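Local coordinates for Lmo1499 protein (Listeria monocytogenes, PDB 4IIW), which probably acts as a lytic transglycosylase that cuts nascent peptidoglycan strands endolytically and so ends their elongation, at residues S47-S50 and D51-I55; S69-V72 and K73-D77; R209-L212 and T213-M217. One frame throughout, in Å; residues are numbered along the deposited sequence.

All three contacts lie at helix ends: contact 1 is the start of helix 49-58, while contact 2 and contact 3 are the C-terminal ends of helices 65-75 and 209-215. Contacts 1 and 2 are neighbours, their centres 12 Å apart. Ser53 OG and Ser69 OG, 2.7 Å apart, probably share a hydrogen bond, and Ile49 CD1 packs on Val72 CG1 beside them. Contact 3 lies on the other side of the chain's centre, 55 Å from contact 1 and 64 Å from contact 2, centre to centre. None lies at Glu232, the predicted catalytic residue, but Leu212 of contact 3 packs on Phe222 of helix 219-232, the helix that ends at Glu232.

Contact 1: S47-S50 and D51-I55; sequences SSIS and DISTI. With SO4 (sulfate ion), chain N.
Asp51 folds back over the first turn of helix 49-58, and its OD2 accepts from Ser48 N at 2.9 Å with an N-H...O angle of 168°. The nitrogen meets OD2 on the anti side, tilted 27° out of the carboxylate plane. In return Ser48 OG, held between its own backbone N and carbonyl carbon (chi1 66°), accepts from Asp51 N at 3.0 Å. The two reciprocal bonds make a capping box with Ser48 as N-cap, and they occupy the N-H groups of Ser48 and of Asp51, the latter in the first turn. In the sequence this helix and helix 65-75 fall between strands 39-43 and 83-87, which pair antiparallel, a beta-alpha-alpha-beta order consistent with a LysM-like unit. Ser47 packs its CB against Asp51 CB, 3.8 Å away, while Ile52 CG1 lies over Ser48 O and the Ile52 side chain reaches Ile43 and Leu80. The backbone N-H of Ile49 is directed at O4 of a sulfate at this helix start, probably from the crystallisation liquor. Ser50 O accepts from Thr54 N at 3.0 Å, whereas Ser50 OG turns outward to Glu57 of a second subunit. The hydroxyl of Thr54 meets Thr54 of that same subunit.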
# COMPACT_ATOMS: atom_id res chain seq x y z
N SER B 47 0.42 -6.80 24.11
CA SER B 47 0.86 -7.27 22.82
C SER B 47 0.96 -6.09 21.87
O SER B 47 0.06 -5.27 21.83
CB SER B 47 -0.10 -8.31 22.26
OG SER B 47 -0.05 -9.47 23.06
N SER B 48 2.07 -5.99 21.14
CA SER B 48 2.25 -4.94 20.14
C SER B 48 1.46 -5.31 18.89
O SER B 48 0.90 -6.41 18.77
CB SER B 48 3.72 -4.82 19.74
OG SER B 48 4.14 -6.00 19.08
N ILE B 49 1.42 -4.40 17.93
CA ILE B 49 0.73 -4.67 16.68
C ILE B 49 1.41 -5.85 15.96
O ILE B 49 0.76 -6.74 15.45
CB ILE B 49 0.68 -3.42 15.80
CG1 ILE B 49 -0.11 -2.32 16.53
CG2 ILE B 49 0.03 -3.74 14.47
CD1 ILE B 49 -0.06 -0.97 15.82
N SER B 50 2.73 -5.88 15.96
CA SER B 50 3.41 -7.00 15.33
C SER B 50 3.03 -8.28 16.06
O SER B 50 2.73 -9.29 15.44
CB SER B 50 4.92 -6.79 15.30
OG SER B 50 5.25 -5.75 14.38
N ASP B 51 3.02 -8.22 17.39
CA ASP B 51 2.63 -9.39 18.16
C ASP B 51 1.29 -9.94 17.68
O ASP B 51 1.19 -11.13 17.41
CB ASP B 51 2.54 -9.05 19.64
CG ASP B 51 3.89 -8.88 20.27
OD1 ASP B 51 4.83 -9.52 19.77
OD2 ASP B 51 4.01 -8.12 21.26
N ILE B 52 0.30 -9.06 17.57
CA ILE B 52 -1.05 -9.45 17.15
C ILE B 52 -1.11 -10.02 15.74
O ILE B 52 -1.74 -11.06 15.49
CB ILE B 52 -2.02 -8.26 17.25
CG1 ILE B 52 -2.20 -7.83 18.71
CG2 ILE B 52 -3.37 -8.59 16.66
CD1 ILE B 52 -2.88 -6.49 18.88
N SER B 53 -0.48 -9.31 14.81
CA SER B 53 -0.44 -9.74 13.42
C SER B 53 0.10 -11.16 13.30
O SER B 53 -0.46 -12.00 12.60
CB SER B 53 0.47 -8.80 12.62
OG SER B 53 0.00 -7.46 12.68
N THR B 54 1.19 -11.43 13.99
CA THR B 54 1.88 -12.70 13.91
C THR B 54 1.07 -13.83 14.54
O THR B 54 1.10 -14.97 14.04
CB THR B 54 3.27 -12.57 14.52
OG1 THR B 54 3.94 -11.53 13.83
CG2 THR B 54 4.08 -13.85 14.41
N ILE B 55 0.33 -13.54 15.61
CA ILE B 55 -0.54 -14.57 16.20
C ILE B 55 -1.66 -14.91 15.19
O ILE B 55 -1.98 -16.08 15.01
CB ILE B 55 -1.14 -14.14 17.54
CG1 ILE B 55 -0.04 -14.04 18.60
CG2 ILE B 55 -2.14 -15.17 18.02
CD1 ILE B 55 -0.48 -13.21 19.78
S SO4 N . 3.18 -1.10 18.91
O1 SO4 N . 2.37 0.12 18.90
O2 SO4 N . 4.08 -1.09 17.75
O3 SO4 N . 3.95 -1.18 20.15
O4 SO4 N . 2.27 -2.23 18.79

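Contact 2: S69-V72 and K73-D77; sequences SFYV and KYNND
Lys73 N and Tyr74 N donate to Ser69 O and Phe70 O at 3.1 Å and 2.9 Å, regular i to i+4 bonds that carry helix 65-75 into its last turn. The chain then breaks away at Asn76, whose positive phi makes it the C-prime residue of a Schellman motif. Asp77 N turns back to Val72 O at 2.9 Å, and a weak bond joins Asn76 N to Lys73 O inside it.

Among the side chains, Asn75 packs against the Tyr71 ring. With CG anti to its carbonyl carbon (chi1 -67°), the amide swings back along the helix, and ND2 sits 3.1 Å above the plane of the Tyr71 ring, over its centre, with the ring and amide planes 48° apart. The same nitrogen donates to Tyr71 O at 2.9 Å, in a bent bond and from above the carbonyl plane; Asn75 N reaches that oxygen from the opposite face. Phe70 and Tyr74 run side by side on another flank, their planes 27° apart and displaced so that little of one ring lies over the other; CZ of Phe70 meets CD1 of Tyr74 at 3.9 Å. Lys73 stretches its aliphatic chain past Ser69 O. The helix end also meets other subunits: the Tyr74 ring meets Tyr71 of the third subunit, the Tyr71 ring meets Tyr74 of the fourth, and Asn76 ND2 donates to Met91 O and Val61 O of the third.

Two N-H groups thus grip Tyr71 O, and the NH2 group, whose hydrogens carry partial positive charge, lies over an electron-rich ring. Both features would favour this orientation of the Asn75 amide over its flipped form.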
# COMPACT_ATOMS: atom_id res chain seq x y z
N SER B 69 -0.38 -5.61 9.70
CA SER B 69 0.18 -4.50 10.46
C SER B 69 -0.01 -3.20 9.70
O SER B 69 -0.30 -2.16 10.31
CB SER B 69 1.66 -4.70 10.74
OG SER B 69 1.83 -5.76 11.66
N PHE B 70 0.15 -3.27 8.39
CA PHE B 70 -0.01 -2.09 7.56
C PHE B 70 -1.46 -1.62 7.60
O PHE B 70 -1.72 -0.44 7.65
CB PHE B 70 0.42 -2.39 6.11
CG PHE B 70 0.27 -1.21 5.19
CD1 PHE B 70 1.25 -0.24 5.12
CD2 PHE B 70 -0.86 -1.06 4.41
CE1 PHE B 70 1.10 0.84 4.29
CE2 PHE B 70 -1.01 0.02 3.57
CZ PHE B 70 -0.04 0.97 3.51
N TYR B 71 -2.40 -2.55 7.58
CA TYR B 71 -3.81 -2.16 7.61
C TYR B 71 -4.12 -1.36 8.87
O TYR B 71 -4.75 -0.28 8.83
CB TYR B 71 -4.71 -3.39 7.55
CG TYR B 71 -6.17 -3.06 7.57
CD1 TYR B 71 -6.81 -2.71 8.74
CD2 TYR B 71 -6.92 -3.13 6.40
CE1 TYR B 71 -8.15 -2.41 8.75
CE2 TYR B 71 -8.27 -2.83 6.40
CZ TYR B 71 -8.88 -2.47 7.58
OH TYR B 71 -10.24 -2.15 7.59
N VAL B 72 -3.65 -1.92 9.99
CA VAL B 72 -3.90 -1.34 11.32
C VAL B 72 -3.33 0.07 11.42
O VAL B 72 -3.98 0.98 11.92
CB VAL B 72 -3.27 -2.21 12.41
CG1 VAL B 72 -3.34 -1.54 13.76
CG2 VAL B 72 -3.92 -3.58 12.45
N LYS B 73 -2.12 0.25 10.92
CA LYS B 73 -1.45 1.54 10.99
C LYS B 73 -2.08 2.55 10.02
O LYS B 73 -2.29 3.71 10.40
CB LYS B 73 0.05 1.36 10.75
CG LYS B 73 0.75 0.54 11.84
CD LYS B 73 2.19 0.17 11.48
CE LYS B 73 2.85 -0.71 12.56
NZ LYS B 73 4.34 -0.90 12.35
N TYR B 74 -2.39 2.10 8.80
CA TYR B 74 -2.99 2.95 7.75
C TYR B 74 -4.32 3.56 8.16
O TYR B 74 -4.60 4.73 7.89
CB TYR B 74 -3.20 2.11 6.50
CG TYR B 74 -3.70 2.84 5.27
CD1 TYR B 74 -2.83 3.52 4.46
CD2 TYR B 74 -5.05 2.77 4.88
CE1 TYR B 74 -3.25 4.17 3.31
CE2 TYR B 74 -5.50 3.43 3.72
CZ TYR B 74 -4.58 4.12 2.94
OH TYR B 74 -4.96 4.79 1.81
N ASN B 75 -5.15 2.73 8.79
CA ASN B 75 -6.46 3.13 9.26
C ASN B 75 -6.40 3.71 10.68
O ASN B 75 -7.37 4.32 11.15
CB ASN B 75 -7.40 1.94 9.22
CG ASN B 75 -7.68 1.50 7.81
OD1 ASN B 75 -8.35 2.21 7.07
ND2 ASN B 75 -7.18 0.31 7.42
N ASN B 76 -5.24 3.53 11.32
CA ASN B 76 -4.98 4.02 12.68
C ASN B 76 -5.84 3.34 13.75
O ASN B 76 -6.19 3.95 14.74
CB ASN B 76 -5.12 5.54 12.79
CG ASN B 76 -4.32 6.10 13.95
OD1 ASN B 76 -3.24 5.59 14.26
ND2 ASN B 76 -4.81 7.19 14.57
N ASP B 77 -6.11 2.07 13.54
CA ASP B 77 -6.90 1.23 14.44
C ASP B 77 -5.98 0.55 15.45
O ASP B 77 -5.91 -0.69 15.52
CB ASP B 77 -7.61 0.14 13.62
CG ASP B 77 -8.64 0.71 12.60
OD1 ASP B 77 -9.24 1.77 12.87
OD2 ASP B 77 -8.86 0.08 11.54

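Contact 3: R209-L212 and T213-M217; sequences RDEL and TKQKM
Leu212 and Met217 meet where helix 209-215 ends in a Schellman motif. Lys216, the C-prime residue, has positive phi, and the chain doubles back so that Met217 N donates to Leu212 O at 3.0 Å; the inner bond, Lys216 N to Thr213 O, is weak. The turn brings CB of Met217, a selenomethionine, to 4.0 Å from Leu212 CD2. This is the packed side of the contact. Leu212 is buried, and both residues lie on Leu309 of helix 302-309, with Phe222 of helix 219-232 also against Leu212, which joins the end of one helix to two others of the fold. Arg209 anchors the start of the helix, its guanidinium group making a salt bridge with Asp202 and donating to Glu157 O and Thr158 OG1.

The outer side is looser and solvent-facing. Thr213 keeps its hydroxyl on the helix itself: OG1, anti to the carbonyl carbon (chi1 -59°), donates to Arg209 O at 3.1 Å from above the carbonyl plane, beside the bond from Thr213 N at 3.0 Å, which comes in closer to the line of the C=O bond. Lys214 extends away, and its NZ stays 4.9 Å from Glu211 OE1, too far for a salt bridge, though the opposite charges may still attract one another.

Further round the helix, Glu211, bent at chi2 (62°), crosses Gln215. The amide nitrogen NE2 also donates to Leu309 O, which ties this side chain to helix 302-309. Its other bond is almost straight: Gln215 NE2 reaches the anti lone pair of Glu211 OE2 at 2.6 Å, with the oxygen lying in the amide plane.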
# COMPACT_ATOMS: atom_id res chain seq x y z
N ARG B 209 -20.20 -33.28 57.74
CA ARG B 209 -20.73 -32.78 59.03
C ARG B 209 -20.47 -33.72 60.19
O ARG B 209 -19.96 -33.30 61.22
CB ARG B 209 -22.25 -32.57 58.98
CG ARG B 209 -22.75 -31.57 57.96
CD ARG B 209 -22.32 -30.14 58.25
NE ARG B 209 -22.91 -29.23 57.27
CZ ARG B 209 -22.72 -27.92 57.25
NH1 ARG B 209 -21.94 -27.34 58.17
NH2 ARG B 209 -23.31 -27.18 56.31
N ASP B 210 -20.85 -34.98 60.03
CA ASP B 210 -20.69 -35.95 61.09
C ASP B 210 -19.24 -36.10 61.54
O ASP B 210 -18.98 -36.21 62.74
CB ASP B 210 -21.27 -37.32 60.69
CG ASP B 210 -22.79 -37.32 60.56
OD1 ASP B 210 -23.40 -36.22 60.46
OD2 ASP B 210 -23.39 -38.42 60.54
N GLU B 211 -18.30 -36.09 60.60
CA GLU B 211 -16.90 -36.24 60.99
C GLU B 211 -16.38 -34.94 61.65
O GLU B 211 -15.64 -35.00 62.63
CB GLU B 211 -16.04 -36.69 59.80
CG GLU B 211 -14.60 -37.04 60.19
CD GLU B 211 -14.48 -38.22 61.20
OE1 GLU B 211 -15.34 -39.13 61.19
OE2 GLU B 211 -13.51 -38.23 61.97
N LEU B 212 -16.79 -33.78 61.14
CA LEU B 212 -16.40 -32.50 61.74
C LEU B 212 -16.84 -32.42 63.21
O LEU B 212 -16.07 -31.97 64.07
CB LEU B 212 -17.02 -31.36 60.96
CG LEU B 212 -16.46 -31.13 59.56
CD1 LEU B 212 -17.37 -30.19 58.80
CD2 LEU B 212 -15.03 -30.60 59.64
N THR B 213 -18.08 -32.83 63.49
CA THR B 213 -18.63 -32.83 64.85
C THR B 213 -17.83 -33.77 65.76
O THR B 213 -17.50 -33.43 66.89
CB THR B 213 -20.13 -33.27 64.87
OG1 THR B 213 -20.93 -32.39 64.07
CG2 THR B 213 -20.68 -33.28 66.32
N LYS B 214 -17.50 -34.96 65.25
CA LYS B 214 -16.73 -35.94 66.01
C LYS B 214 -15.32 -35.44 66.34
O LYS B 214 -14.84 -35.64 67.44
CB LYS B 214 -16.66 -37.27 65.26
CG LYS B 214 -15.91 -38.35 66.02
CD LYS B 214 -15.88 -39.65 65.25
CE LYS B 214 -15.10 -40.71 66.00
NZ LYS B 214 -15.10 -41.97 65.22
N GLN B 215 -14.65 -34.81 65.38
CA GLN B 215 -13.30 -34.28 65.62
C GLN B 215 -13.34 -32.86 66.24
O GLN B 215 -12.30 -32.33 66.65
CB GLN B 215 -12.50 -34.24 64.33
CG GLN B 215 -12.37 -35.58 63.64
CD GLN B 215 -11.44 -35.52 62.43
OE1 GLN B 215 -10.60 -34.62 62.33
NE2 GLN B 215 -11.58 -36.48 61.52
N LYS B 216 -14.53 -32.26 66.31
CA LYS B 216 -14.73 -30.89 66.81
C LYS B 216 -13.84 -29.93 66.05
O LYS B 216 -13.07 -29.18 66.62
CB LYS B 216 -14.53 -30.80 68.31
CG LYS B 216 -15.72 -31.35 69.09
CD LYS B 216 -15.48 -31.35 70.61
CE LYS B 216 -14.54 -32.46 71.03
NZ LYS B 216 -15.11 -33.82 70.78
N MSE B 217 -13.97 -29.99 64.73
CA MSE B 217 -13.23 -29.14 63.83
C MSE B 217 -14.25 -28.18 63.24
O MSE B 217 -15.28 -28.61 62.72
CB MSE B 217 -12.59 -29.97 62.73
CG MSE B 217 -11.55 -29.24 61.94
SE MSE B 217 -10.71 -30.40 60.65
CE MSE B 217 -9.09 -29.31 60.37